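Local coordinates for KLLA0E08119p (Kluyveromyces lactis, PDB 3VA7), which probably catalyses the ATP- and biotin-dependent carboxylation of urea to urea-1-carboxylate, as the urea carboxylase part of a longer enzyme that also hydrolyses this product, at residues R255-Q260 with V266-P271; D425-L430 with M457-K462; L825-K830 with S835-Y840; N866-Q871 with R888-E893. All blocks are in the same frame, centred on the assembly; numbering follows the deposited sequence.

How the contacts relate
From the N terminus, contact 1 closes first, a tight hairpin between strands 249-261 and 264-270 in the biotin carboxylase part. Contact 2 closes a longer loop of 26 residues, bringing helices 423-435 and 456-460 together. The two touch: Phe458 of contact 2 lies against Leu259 and Ile267 of contact 1, so helix 456-460 covers part of the hairpin. Far along the chain, contact 3 makes the hairpin 824-828/838-842, and contact 4 brings helix 859-875 onto strand 889-894; both reach the same five-stranded sheet, with centres about 14 Å apart. No loop nests in or crosses another. Contacts 1 and 3 are centred about 76 Å apart, on opposite sides of the chain's centre.

Contact 1 (R255-Q260 with V266-P271); sequences RDCSLQ and VIEETP
Asp256 and Glu269 form the tight part of this antiparallel hairpin. As a hydrogen-bonded pair they exchange two nearly straight backbone bonds, Asp256 N to Glu269 O at 2.9 Å and Glu269 N to Asp256 O at 3.1 Å. Their side chains emerge on one face, where Asp256 CB meets Glu269 CG at 4.0 Å. Two neighbouring carboxylates would be expected to repel, but a water donates to both Asp256 OD1 and Glu269 OE1, and each acid also has an arginine: Arg235 for Asp256 and Arg423 for Glu269. With CG anti to its backbone N (chi1 -174°), Asp256 turns its carboxylate forward along the strand, so that OD1 accepts from Ser258 N at 3.0 Å, from above the carboxylate plane. This is an Asx turn, for which a short acid is well suited.

Toward the hairpin's tip the strands separate. Leu259 is the centre of an inverse gamma turn, and a second water bridges the strands, accepting from Leu259 N at 2.8 Å and donating to Ile267 O at 2.7 Å. Val266 N then returns directly to Leu259 O. The branched side chains of Leu259 and Ile267 run alongside each other, CD1 to CG2 at 3.8 Å, as suits the apolar end of this face, away from the two carboxylates. On the other face Cys257 SG rests on the aliphatic CG of Glu268, whose carboxylate pairs with Arg367. The hairpin lies between strand 235-244, beside 249-261, and strand 362-372, beside 264-270, while helix 456-460 covers Leu259 and Ile267.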
loop_
_atom_site.group_PDB
_atom_site.type_symbol
_atom_site.label_atom_id
_atom_site.label_comp_id
_atom_site.label_asym_id
_atom_site.label_seq_id
_atom_site.Cartn_x
_atom_site.Cartn_y
_atom_site.Cartn_z
ATOM N N ARG A 255 -33.008 -2.659 -26.238
ATOM C CA ARG A 255 -32.409 -2.265 -24.998
ATOM C C ARG A 255 -32.720 -0.807 -24.888
ATOM O O ARG A 255 -32.741 -0.095 -25.890
ATOM C CB ARG A 255 -30.888 -2.473 -25.021
ATOM C CG ARG A 255 -30.491 -3.903 -25.277
ATOM C CD ARG A 255 -28.981 -4.121 -25.299
ATOM N NE ARG A 255 -28.298 -3.542 -26.450
ATOM C CZ ARG A 255 -27.712 -4.246 -27.418
ATOM N NH1 ARG A 255 -27.700 -5.591 -27.397
ATOM N NH2 ARG A 255 -27.110 -3.602 -28.419
ATOM N N ASP A 256 -32.958 -0.372 -23.655
ATOM C CA ASP A 256 -33.058 1.021 -23.322
ATOM C C ASP A 256 -31.723 1.512 -22.722
ATOM O O ASP A 256 -31.187 0.923 -21.794
ATOM C CB ASP A 256 -34.184 1.155 -22.341
ATOM C CG ASP A 256 -34.495 2.554 -22.019
ATOM O OD1 ASP A 256 -33.621 3.300 -21.492
ATOM O OD2 ASP A 256 -35.651 2.903 -22.290
ATOM N N CYS A 257 -31.212 2.619 -23.253
ATOM C CA CYS A 257 -29.910 3.137 -22.916
ATOM C C CYS A 257 -30.040 4.606 -22.625
ATOM O O CYS A 257 -29.114 5.403 -22.826
ATOM C CB CYS A 257 -28.936 2.884 -24.066
ATOM S SG CYS A 257 -28.672 1.095 -24.460
ATOM N N SER A 258 -31.202 4.961 -22.104
ATOM C CA SER A 258 -31.505 6.343 -21.721
ATOM C C SER A 258 -30.597 6.932 -20.627
ATOM O O SER A 258 -30.327 8.130 -20.657
ATOM C CB SER A 258 -32.974 6.454 -21.323
ATOM O OG SER A 258 -33.793 5.608 -22.127
ATOM N N LEU A 259 -30.112 6.121 -19.672
ATOM C CA LEU A 259 -29.371 6.694 -18.530
ATOM C C LEU A 259 -27.941 7.054 -18.915
ATOM O O LEU A 259 -26.994 6.300 -18.685
ATOM C CB LEU A 259 -29.451 5.780 -17.284
ATOM C CG LEU A 259 -30.857 5.600 -16.656
ATOM C CD1 LEU A 259 -30.910 4.500 -15.621
ATOM C CD2 LEU A 259 -31.412 6.905 -16.060
ATOM N N GLN A 260 -27.818 8.212 -19.545
ATOM C CA GLN A 260 -26.566 8.714 -20.099
ATOM C C GLN A 260 -26.184 10.039 -19.410
ATOM O O GLN A 260 -27.044 10.844 -19.084
ATOM C CB GLN A 260 -26.750 8.997 -21.581
ATOM C CG GLN A 260 -26.973 7.783 -22.473
ATOM C CD GLN A 260 -27.281 8.156 -23.941
ATOM O OE1 GLN A 260 -26.690 9.100 -24.511
ATOM N NE2 GLN A 260 -28.200 7.418 -24.549
ATOM N N VAL A 266 -24.312 4.829 -18.778
ATOM C CA VAL A 266 -23.861 4.286 -17.480
ATOM C C VAL A 266 -24.691 3.106 -17.033
ATOM O O VAL A 266 -24.133 2.153 -16.478
ATOM C CB VAL A 266 -23.689 5.326 -16.289
ATOM C CG1 VAL A 266 -23.529 6.748 -16.767
ATOM C CG2 VAL A 266 -24.822 5.279 -15.348
ATOM N N ILE A 267 -26.006 3.151 -17.285
ATOM C CA ILE A 267 -26.868 1.996 -17.033
ATOM C C ILE A 267 -27.777 1.670 -18.211
ATOM O O ILE A 267 -28.426 2.559 -18.792
ATOM C CB ILE A 267 -27.727 2.150 -15.723
ATOM C CG1 ILE A 267 -26.893 1.828 -14.494
ATOM C CG2 ILE A 267 -28.979 1.258 -15.697
ATOM C CD1 ILE A 267 -26.643 3.030 -13.643
ATOM N N GLU A 268 -27.848 0.375 -18.539
ATOM C CA GLU A 268 -28.734 -0.092 -19.601
ATOM C C GLU A 268 -29.600 -1.234 -19.120
ATOM O O GLU A 268 -29.253 -1.918 -18.168
ATOM C CB GLU A 268 -27.933 -0.492 -20.840
ATOM C CG GLU A 268 -26.772 0.449 -21.179
ATOM C CD GLU A 268 -25.417 0.023 -20.561
ATOM O OE1 GLU A 268 -25.322 -1.004 -19.847
ATOM O OE2 GLU A 268 -24.416 0.724 -20.808
ATOM N N GLU A 269 -30.725 -1.433 -19.795
ATOM C CA GLU A 269 -31.696 -2.472 -19.440
ATOM C C GLU A 269 -32.501 -3.052 -20.643
ATOM O O GLU A 269 -32.650 -2.429 -21.700
ATOM C CB GLU A 269 -32.692 -1.927 -18.404
ATOM C CG GLU A 269 -33.720 -0.934 -18.969
ATOM C CD GLU A 269 -34.730 -0.508 -17.894
ATOM O OE1 GLU A 269 -34.895 0.749 -17.635
ATOM O OE2 GLU A 269 -35.339 -1.459 -17.319
ATOM N N THR A 270 -33.050 -4.236 -20.417
ATOM C CA THR A 270 -33.849 -4.942 -21.375
ATOM C C THR A 270 -34.836 -5.803 -20.577
ATOM O O THR A 270 -34.498 -6.303 -19.483
ATOM C CB THR A 270 -32.951 -5.782 -22.367
ATOM O OG1 THR A 270 -33.670 -6.049 -23.571
ATOM C CG2 THR A 270 -32.505 -7.114 -21.788
ATOM N N PRO A 271 -36.077 -5.932 -21.081
ATOM C CA PRO A 271 -36.691 -5.203 -22.220
ATOM C C PRO A 271 -36.792 -3.748 -21.909
ATOM O O PRO A 271 -36.674 -3.374 -20.769
ATOM C CB PRO A 271 -38.116 -5.776 -22.305
ATOM C CG PRO A 271 -38.034 -7.157 -21.676
ATOM C CD PRO A 271 -36.921 -7.048 -20.605
HETATM O O HOH W 1 -33.457 2.677 -18.635
HETATM O O HOH W 2 -30.889 3.524 -19.024
#

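Contact 2 (D425-L430 with M457-K462)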
loop_
_atom_site.group_PDB
_atom_site.type_symbol
_atom_site.label_atom_id
_atom_site.label_comp_id
_atom_site.label_asym_id
_atom_site.label_seq_id
_atom_site.Cartn_x
_atom_site.Cartn_y
_atom_site.Cartn_z
ATOM N N ASP A 425 -37.585 -7.363 -10.090
ATOM C CA ASP A 425 -36.656 -8.357 -9.551
ATOM C C ASP A 425 -35.191 -7.993 -9.902
ATOM O O ASP A 425 -34.243 -8.246 -9.094
ATOM C CB ASP A 425 -36.979 -9.749 -10.072
ATOM C CG ASP A 425 -36.287 -10.828 -9.285
ATOM O OD1 ASP A 425 -36.076 -10.573 -8.073
ATOM O OD2 ASP A 425 -35.964 -11.914 -9.843
ATOM N N ALA A 426 -35.031 -7.397 -11.097
ATOM C CA ALA A 426 -33.739 -7.075 -11.677
ATOM C C ALA A 426 -33.166 -5.847 -11.017
ATOM O O ALA A 426 -31.922 -5.768 -10.817
ATOM C CB ALA A 426 -33.891 -6.816 -13.139
ATOM N N ILE A 427 -34.050 -4.892 -10.689
ATOM C CA ILE A 427 -33.617 -3.669 -10.031
ATOM C C ILE A 427 -33.108 -3.970 -8.616
ATOM O O ILE A 427 -32.110 -3.405 -8.172
ATOM C CB ILE A 427 -34.724 -2.630 -9.979
ATOM C CG1 ILE A 427 -34.870 -1.972 -11.344
ATOM C CG2 ILE A 427 -34.433 -1.562 -8.894
ATOM C CD1 ILE A 427 -36.170 -1.325 -11.497
ATOM N N MET A 428 -33.787 -4.884 -7.926
ATOM C CA MET A 428 -33.369 -5.295 -6.623
ATOM C C MET A 428 -32.072 -6.061 -6.776
ATOM O O MET A 428 -31.122 -5.806 -6.042
ATOM C CB MET A 428 -34.441 -6.136 -5.942
ATOM C CG MET A 428 -35.555 -5.322 -5.312
ATOM S SD MET A 428 -36.729 -6.420 -4.400
ATOM C CE MET A 428 -37.750 -7.154 -5.763
ATOM N N LYS A 429 -32.006 -6.964 -7.746
ATOM C CA LYS A 429 -30.777 -7.725 -7.927
ATOM C C LYS A 429 -29.604 -6.829 -8.170
ATOM O O LYS A 429 -28.496 -7.144 -7.752
ATOM C CB LYS A 429 -30.874 -8.782 -9.019
ATOM C CG LYS A 429 -31.441 -10.085 -8.503
ATOM C CD LYS A 429 -31.851 -10.992 -9.591
ATOM C CE LYS A 429 -32.507 -12.139 -8.970
ATOM N NZ LYS A 429 -32.517 -13.275 -9.923
ATOM N N LEU A 430 -29.859 -5.708 -8.822
ATOM C CA LEU A 430 -28.783 -4.893 -9.278
ATOM C C LEU A 430 -28.250 -4.125 -8.081
ATOM O O LEU A 430 -27.005 -3.972 -7.918
ATOM C CB LEU A 430 -29.227 -3.953 -10.408
ATOM C CG LEU A 430 -28.246 -2.829 -10.680
ATOM C CD1 LEU A 430 -27.044 -3.420 -11.394
ATOM C CD2 LEU A 430 -28.882 -1.687 -11.454
ATOM N N MET A 457 -36.622 7.640 -9.141
ATOM C CA MET A 457 -36.550 7.780 -10.591
ATOM C C MET A 457 -36.382 6.436 -11.279
ATOM O O MET A 457 -37.302 5.947 -11.941
ATOM C CB MET A 457 -35.404 8.700 -10.979
ATOM C CG MET A 457 -35.289 8.964 -12.499
ATOM S SD MET A 457 -34.266 7.797 -13.421
ATOM C CE MET A 457 -32.623 8.102 -12.731
ATOM N N PHE A 458 -35.227 5.812 -11.102
ATOM C CA PHE A 458 -34.983 4.596 -11.828
ATOM C C PHE A 458 -36.101 3.603 -11.622
ATOM O O PHE A 458 -36.511 2.975 -12.568
ATOM C CB PHE A 458 -33.640 3.975 -11.473
ATOM C CG PHE A 458 -33.259 2.813 -12.350
ATOM C CD1 PHE A 458 -32.848 1.610 -11.788
ATOM C CD2 PHE A 458 -33.310 2.922 -13.738
ATOM C CE1 PHE A 458 -32.485 0.547 -12.585
ATOM C CE2 PHE A 458 -32.957 1.867 -14.555
ATOM C CZ PHE A 458 -32.546 0.683 -13.989
ATOM N N LYS A 459 -36.611 3.474 -10.404
ATOM C CA LYS A 459 -37.625 2.452 -10.140
ATOM C C LYS A 459 -38.948 2.743 -10.829
ATOM O O LYS A 459 -39.623 1.847 -11.336
ATOM C CB LYS A 459 -37.874 2.259 -8.652
ATOM C CG LYS A 459 -38.475 0.907 -8.377
ATOM C CD LYS A 459 -39.014 0.816 -6.985
ATOM C CE LYS A 459 -39.756 -0.500 -6.800
ATOM N NZ LYS A 459 -40.923 -0.526 -7.721
ATOM N N GLU A 460 -39.338 4.006 -10.833
ATOM C CA GLU A 460 -40.615 4.359 -11.441
ATOM C C GLU A 460 -40.487 4.391 -12.969
ATOM O O GLU A 460 -41.486 4.508 -13.696
ATOM C CB GLU A 460 -41.150 5.663 -10.830
ATOM C CG GLU A 460 -41.752 5.437 -9.419
ATOM C CD GLU A 460 -42.038 6.748 -8.657
ATOM O OE1 GLU A 460 -42.571 6.651 -7.515
ATOM O OE2 GLU A 460 -41.733 7.865 -9.175
ATOM N N ALA A 461 -39.234 4.242 -13.424
ATOM C CA ALA A 461 -38.879 4.166 -14.824
ATOM C C ALA A 461 -38.990 5.531 -15.479
ATOM O O ALA A 461 -39.056 5.635 -16.685
ATOM C CB ALA A 461 -39.724 3.090 -15.560
ATOM N N LYS A 462 -38.969 6.592 -14.683
ATOM C CA LYS A 462 -38.980 7.937 -15.267
ATOM C C LYS A 462 -37.590 8.312 -15.802
ATOM O O LYS A 462 -37.004 9.315 -15.411
ATOM C CB LYS A 462 -39.580 9.005 -14.317
ATOM C CG LYS A 462 -40.684 8.482 -13.356
ATOM C CD LYS A 462 -42.044 9.223 -13.553
ATOM C CE LYS A 462 -41.964 10.792 -13.460
ATOM N NZ LYS A 462 -42.620 11.390 -12.248
#
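Ile427 and Lys459 mark the nearest approach of the two helical backbones, their CA atoms 7.3 Å apart. The first segment is regular helix, with Lys429 N bonded to Asp425 O. The second is the last turn of helix 456-460 and ends in a Schellman motif: Ala461 takes a positive phi of 73°, and Lys462 N reaches back to Met457 O at 3.3 Å. Alanine, with no beta branch, can take this left-handed conformation at the helix end.

The contact itself is apolar. The side chains of Ile427 and Phe458 run antiparallel alongside each other, and CG1 of the isoleucine approaches the ring atom CE1 at 3.7 Å. Phe458 holds its CG anti to the backbone N (chi1 -172°), which extends the ring across to the other helix. Leu430, one turn beyond Ile427, adds CD2 to the same CE1 at 4.4 Å, and both aliphatic groups reach the ring obliquely. Ile427 CD1 also lies 4.3 Å from Lys459 CA. Lysine suits this margin: its methylene chain passes the isoleucine while NZ bonds to Asn424 OD1. The ring also forms a cation-pi interaction with Arg423 and touches Ile364.

Leu430 likewise rests on Ile364 and Ala366. The arrangement is thus helix packing in the biotin carboxylase C-terminal domain, in which two helices meet through large hydrophobic side chains over strand 362-372 of an antiparallel sheet.

Contact 3 (L825-K830 with S835-Y840)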
loop_
_atom_site.group_PDB
_atom_site.type_symbol
_atom_site.label_atom_id
_atom_site.label_comp_id
_atom_site.label_asym_id
_atom_site.label_seq_id
_atom_site.Cartn_x
_atom_site.Cartn_y
_atom_site.Cartn_z
ATOM N N LEU A 825 16.403 -9.535 35.135
ATOM C CA LEU A 825 15.395 -10.076 36.005
ATOM C C LEU A 825 15.820 -11.410 36.598
ATOM O O LEU A 825 15.487 -11.677 37.732
ATOM C CB LEU A 825 14.077 -10.213 35.261
ATOM C CG LEU A 825 13.313 -8.928 34.905
ATOM C CD1 LEU A 825 12.197 -9.196 33.961
ATOM C CD2 LEU A 825 12.776 -8.296 36.138
ATOM N N ALA A 826 16.562 -12.225 35.852
ATOM C CA ALA A 826 17.145 -13.469 36.360
ATOM C C ALA A 826 18.110 -14.039 35.353
ATOM O O ALA A 826 17.919 -13.857 34.152
ATOM C CB ALA A 826 16.096 -14.494 36.657
ATOM N N VAL A 827 19.120 -14.765 35.848
ATOM C CA VAL A 827 20.063 -15.467 35.005
ATOM C C VAL A 827 20.054 -16.950 35.334
ATOM O O VAL A 827 20.357 -17.308 36.480
ATOM C CB VAL A 827 21.511 -14.986 35.245
ATOM C CG1 VAL A 827 22.535 -15.789 34.327
ATOM C CG2 VAL A 827 21.642 -13.480 35.102
ATOM N N LEU A 828 19.750 -17.805 34.351
ATOM C CA LEU A 828 19.993 -19.247 34.498
ATOM C C LEU A 828 21.379 -19.601 34.019
ATOM O O LEU A 828 21.754 -19.220 32.929
ATOM C CB LEU A 828 18.997 -20.042 33.672
ATOM C CG LEU A 828 17.509 -19.834 33.950
ATOM C CD1 LEU A 828 16.664 -20.909 33.260
ATOM C CD2 LEU A 828 17.185 -19.740 35.474
ATOM N N PRO A 829 22.157 -20.355 34.812
ATOM C CA PRO A 829 23.550 -20.680 34.401
ATOM C C PRO A 829 23.552 -21.673 33.289
ATOM O O PRO A 829 22.566 -22.366 33.095
ATOM C CB PRO A 829 24.120 -21.350 35.638
ATOM C CG PRO A 829 22.916 -22.034 36.259
ATOM C CD PRO A 829 21.811 -21.002 36.098
ATOM N N LYS A 830 24.655 -21.731 32.558
ATOM C CA LYS A 830 24.851 -22.692 31.466
ATOM C C LYS A 830 24.904 -24.075 32.036
ATOM O O LYS A 830 25.519 -24.284 33.051
ATOM C CB LYS A 830 26.166 -22.407 30.728
ATOM C CG LYS A 830 26.368 -23.260 29.433
ATOM C CD LYS A 830 27.770 -23.134 28.859
ATOM C CE LYS A 830 28.063 -24.301 27.951
ATOM N NZ LYS A 830 29.475 -24.231 27.409
ATOM N N SER A 835 22.093 -26.473 26.134
ATOM C CA SER A 835 21.262 -25.762 27.111
ATOM C C SER A 835 22.056 -24.651 27.807
ATOM O O SER A 835 22.569 -24.765 28.907
ATOM C CB SER A 835 20.490 -26.720 28.036
ATOM O OG SER A 835 20.936 -26.652 29.367
ATOM N N PRO A 836 22.171 -23.541 27.081
ATOM C CA PRO A 836 23.031 -22.417 27.424
ATOM C C PRO A 836 22.417 -21.601 28.542
ATOM O O PRO A 836 21.317 -21.853 28.992
ATOM C CB PRO A 836 23.017 -21.600 26.158
ATOM C CG PRO A 836 21.582 -21.850 25.648
ATOM C CD PRO A 836 21.350 -23.281 25.873
ATOM N N LYS A 837 23.168 -20.624 28.989
ATOM C CA LYS A 837 22.703 -19.692 29.946
ATOM C C LYS A 837 21.552 -18.870 29.345
ATOM O O LYS A 837 21.435 -18.706 28.124
ATOM C CB LYS A 837 23.905 -18.882 30.455
ATOM C CG LYS A 837 23.853 -17.396 30.361
ATOM C CD LYS A 837 25.272 -16.884 30.275
ATOM C CE LYS A 837 25.327 -15.397 30.316
ATOM N NZ LYS A 837 25.435 -15.080 31.741
ATOM N N VAL A 838 20.671 -18.448 30.236
ATOM C CA VAL A 838 19.504 -17.738 29.889
ATOM C C VAL A 838 19.511 -16.487 30.710
ATOM O O VAL A 838 19.755 -16.524 31.938
ATOM C CB VAL A 838 18.268 -18.523 30.183
ATOM C CG1 VAL A 838 17.063 -17.789 29.578
ATOM C CG2 VAL A 838 18.378 -19.981 29.602
ATOM N N THR A 839 19.301 -15.367 30.007
ATOM C CA THR A 839 19.211 -14.059 30.628
ATOM C C THR A 839 17.873 -13.443 30.282
ATOM O O THR A 839 17.536 -13.316 29.121
ATOM C CB THR A 839 20.349 -13.183 30.175
ATOM O OG1 THR A 839 21.547 -13.956 30.299
ATOM C CG2 THR A 839 20.461 -11.904 31.033
ATOM N N TYR A 840 17.130 -13.089 31.323
ATOM C CA TYR A 840 15.817 -12.534 31.229
ATOM C C TYR A 840 15.927 -11.038 31.522
ATOM O O TYR A 840 16.380 -10.643 32.621
ATOM C CB TYR A 840 14.900 -13.239 32.232
ATOM C CG TYR A 840 14.681 -14.728 31.937
ATOM C CD1 TYR A 840 15.488 -15.734 32.522
ATOM C CD2 TYR A 840 13.666 -15.129 31.075
ATOM C CE1 TYR A 840 15.264 -17.093 32.233
ATOM C CE2 TYR A 840 13.424 -16.479 30.812
ATOM C CZ TYR A 840 14.231 -17.460 31.376
ATOM O OH TYR A 840 13.946 -18.797 31.044
#
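Leu828 and Val838 face each other as a hydrogen-bonded antiparallel pair, with Leu828 N on Val838 O at 2.7 Å and Val838 N on Leu828 O at 3.0 Å. Their side chains run next to each other in the same direction, with the two CB atoms 3.9 Å apart. Leu828 also crosses toward Tyr840: its CG lies 3.9 Å from CE1, at the ring's edge and in the ring plane. Chi1 of -65° sets Tyr840 CG anti to its own carbonyl carbon and brings the ring beside the opposite strand. There Ala826 O stands near CD1, also in the ring plane, and the small methyl of Ala826 leaves the large phenol its place. A further hydrogen-bonded pair, Ala826 with Tyr840, is held by Tyr840 N to Ala826 O at 3.0 Å, and Leu825 N adds a bond to Tyr840 O at 2.7 Å.

Val827 and Thr839, the non-hydrogen-bonded pair between these two, point to the other face; both are beta-branched, as suits extended strands. Past the strand ends Lys830 CB lies 4.2 Å from Lys837 CB, the long extended chain of Lys830 leading away.

In the next shell, Tyr840 packs on Leu905 and Ile909 of helix 901-912, and Val838 on Val850 of strand 847-852. The whole is a beta hairpin at the margin of a five-stranded antiparallel sheet, with strand 824-828 outermost within this chain, backed by a helix in the carboxyltransferase part.

Contact 4 (N866-Q871 with R888-E893)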
loop_
_atom_site.group_PDB
_atom_site.type_symbol
_atom_site.label_atom_id
_atom_site.label_comp_id
_atom_site.label_asym_id
_atom_site.label_seq_id
_atom_site.Cartn_x
_atom_site.Cartn_y
_atom_site.Cartn_z
ATOM N N ASN A 866 12.906 -21.921 18.910
ATOM C CA ASN A 866 11.749 -22.494 18.315
ATOM C C ASN A 866 11.051 -23.433 19.353
ATOM O O ASN A 866 9.810 -23.514 19.407
ATOM C CB ASN A 866 12.135 -23.165 17.025
ATOM C CG ASN A 866 11.273 -24.289 16.722
ATOM O OD1 ASN A 866 10.357 -24.216 15.905
ATOM N ND2 ASN A 866 11.537 -25.384 17.400
ATOM N N ARG A 867 11.838 -24.069 20.217
ATOM C CA ARG A 867 11.316 -25.078 21.154
ATOM C C ARG A 867 10.650 -24.350 22.361
ATOM O O ARG A 867 9.588 -24.747 22.806
ATOM C CB ARG A 867 12.438 -26.062 21.602
ATOM C CG ARG A 867 12.751 -27.280 20.727
ATOM C CD ARG A 867 11.906 -27.372 19.415
ATOM N NE ARG A 867 10.757 -28.264 19.484
ATOM C CZ ARG A 867 9.697 -28.257 18.673
ATOM N NH1 ARG A 867 9.563 -27.374 17.670
ATOM N NH2 ARG A 867 8.718 -29.158 18.886
ATOM N N LEU A 868 11.275 -23.289 22.881
ATOM C CA LEU A 868 10.635 -22.430 23.877
ATOM C C LEU A 868 9.238 -21.996 23.418
ATOM O O LEU A 868 8.289 -22.138 24.166
ATOM C CB LEU A 868 11.512 -21.208 24.236
ATOM C CG LEU A 868 10.900 -20.342 25.333
ATOM C CD1 LEU A 868 10.691 -21.204 26.568
ATOM C CD2 LEU A 868 11.768 -19.138 25.756
ATOM N N ILE A 869 9.115 -21.518 22.179
ATOM C CA ILE A 869 7.861 -21.047 21.657
ATOM C C ILE A 869 6.916 -22.206 21.696
ATOM O O ILE A 869 5.742 -22.040 22.028
ATOM C CB ILE A 869 8.000 -20.491 20.188
ATOM C CG1 ILE A 869 8.742 -19.124 20.171
ATOM C CG2 ILE A 869 6.648 -20.413 19.494
ATOM C CD1 ILE A 869 9.223 -18.690 18.824
ATOM N N HIS A 870 7.426 -23.381 21.357
ATOM C CA HIS A 870 6.605 -24.572 21.305
ATOM C C HIS A 870 6.107 -24.951 22.715
ATOM O O HIS A 870 4.975 -25.367 22.874
ATOM C CB HIS A 870 7.366 -25.702 20.627
ATOM C CG HIS A 870 6.737 -27.043 20.790
ATOM N ND1 HIS A 870 5.688 -27.478 20.000
ATOM C CD2 HIS A 870 7.014 -28.065 21.646
ATOM C CE1 HIS A 870 5.345 -28.705 20.362
ATOM N NE2 HIS A 870 6.140 -29.086 21.354
ATOM N N GLN A 871 6.926 -24.758 23.737
ATOM C CA GLN A 871 6.544 -25.038 25.077
ATOM C C GLN A 871 5.463 -24.124 25.601
ATOM O O GLN A 871 4.654 -24.541 26.457
ATOM C CB GLN A 871 7.749 -24.906 25.997
ATOM C CG GLN A 871 8.639 -26.116 26.044
ATOM C CD GLN A 871 7.855 -27.410 26.232
ATOM O OE1 GLN A 871 8.302 -28.451 25.770
ATOM N NE2 GLN A 871 6.663 -27.347 26.875
ATOM N N ARG A 888 19.377 -14.859 18.819
ATOM C CA ARG A 888 19.695 -15.711 19.950
ATOM C C ARG A 888 18.738 -15.382 21.143
ATOM O O ARG A 888 19.051 -15.616 22.306
ATOM C CB ARG A 888 21.153 -15.459 20.343
ATOM C CG ARG A 888 21.385 -14.043 20.790
ATOM C CD ARG A 888 22.787 -13.875 21.224
ATOM N NE ARG A 888 22.978 -13.966 22.671
ATOM C CZ ARG A 888 22.916 -12.945 23.511
ATOM N NH1 ARG A 888 22.626 -11.734 23.098
ATOM N NH2 ARG A 888 23.147 -13.151 24.794
ATOM N N SER A 889 17.579 -14.824 20.821
ATOM C CA SER A 889 16.684 -14.299 21.803
ATOM C C SER A 889 15.258 -14.423 21.285
ATOM O O SER A 889 15.022 -14.790 20.111
ATOM C CB SER A 889 17.015 -12.840 22.046
ATOM O OG SER A 889 16.482 -12.134 20.926
ATOM N N VAL A 890 14.297 -14.126 22.159
ATOM C CA VAL A 890 12.904 -14.059 21.724
ATOM C C VAL A 890 12.253 -13.077 22.619
ATOM O O VAL A 890 12.539 -13.000 23.830
ATOM C CB VAL A 890 12.133 -15.458 21.798
ATOM C CG1 VAL A 890 12.339 -16.147 23.200
ATOM C CG2 VAL A 890 10.617 -15.309 21.464
ATOM N N LEU A 891 11.384 -12.282 22.050
ATOM C CA LEU A 891 10.774 -11.281 22.880
ATOM C C LEU A 891 9.344 -11.736 23.137
ATOM O O LEU A 891 8.636 -12.129 22.215
ATOM C CB LEU A 891 10.852 -9.930 22.186
ATOM C CG LEU A 891 10.146 -8.811 22.908
ATOM C CD1 LEU A 891 10.975 -8.345 24.103
ATOM C CD2 LEU A 891 9.830 -7.709 21.938
ATOM N N ILE A 892 8.945 -11.685 24.396
ATOM C CA ILE A 892 7.673 -12.175 24.807
ATOM C C ILE A 892 6.802 -11.036 25.272
ATOM O O ILE A 892 7.144 -10.351 26.263
ATOM C CB ILE A 892 7.893 -13.141 25.952
ATOM C CG1 ILE A 892 8.410 -14.439 25.372
ATOM C CG2 ILE A 892 6.576 -13.441 26.671
ATOM C CD1 ILE A 892 9.428 -14.996 26.112
ATOM N N GLU A 893 5.697 -10.818 24.557
ATOM C CA GLU A 893 4.800 -9.731 24.903
ATOM C C GLU A 893 3.688 -10.286 25.725
ATOM O O GLU A 893 3.106 -11.354 25.369
ATOM C CB GLU A 893 4.222 -8.989 23.687
ATOM C CG GLU A 893 3.459 -7.698 24.059
ATOM C CD GLU A 893 2.709 -7.024 22.882
ATOM O OE1 GLU A 893 2.918 -7.391 21.720
ATOM O OE2 GLU A 893 1.866 -6.121 23.119
#
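A split beta-alpha-beta unit contains this contact: helix 859-875 connects strands 847-852 and 880-885, which run parallel, and strand 889-894 is inserted antiparallel between them. Leu868 and Ile869 of the helix reach across to Val890 of that central strand, joining the helical layer to the sheet in the carboxyltransferase C and D region. The nearest backbones, at Ile869 and Val890, keep their CA atoms 8.6 Å apart, a separation that branched aliphatic side chains bridge well.

Val890 is held in the sheet by backbone bonds with Val850, and its CB points toward the helix. Valine suits the place because beta-branching fits an extended strand and gives it two methyls to offer. CG2, anti to the backbone N, faces Ile869, whose CG1 lies 4.4 Å from it. Ile869 starts off to the side of the strand, yet its end comes nearer and touches Met883 as well. On the same face, two residues on, Ile892 leans in more loosely, its CD1 4.8 Å from Leu868 CD2, and also packs on Leu904 and Leu908 of helix 901-912.

Leucine at 868 supplies a longer branch, which also touches Tyr852 of the sheet and Glu912 of helix 901-912. Its CG stands anti to the backbone N (chi1 -177°), carrying the branch toward the sheet, where it crosses Val890 at a slant and brings Leu868 CD2 to 4.0 Å from Val890 CG1.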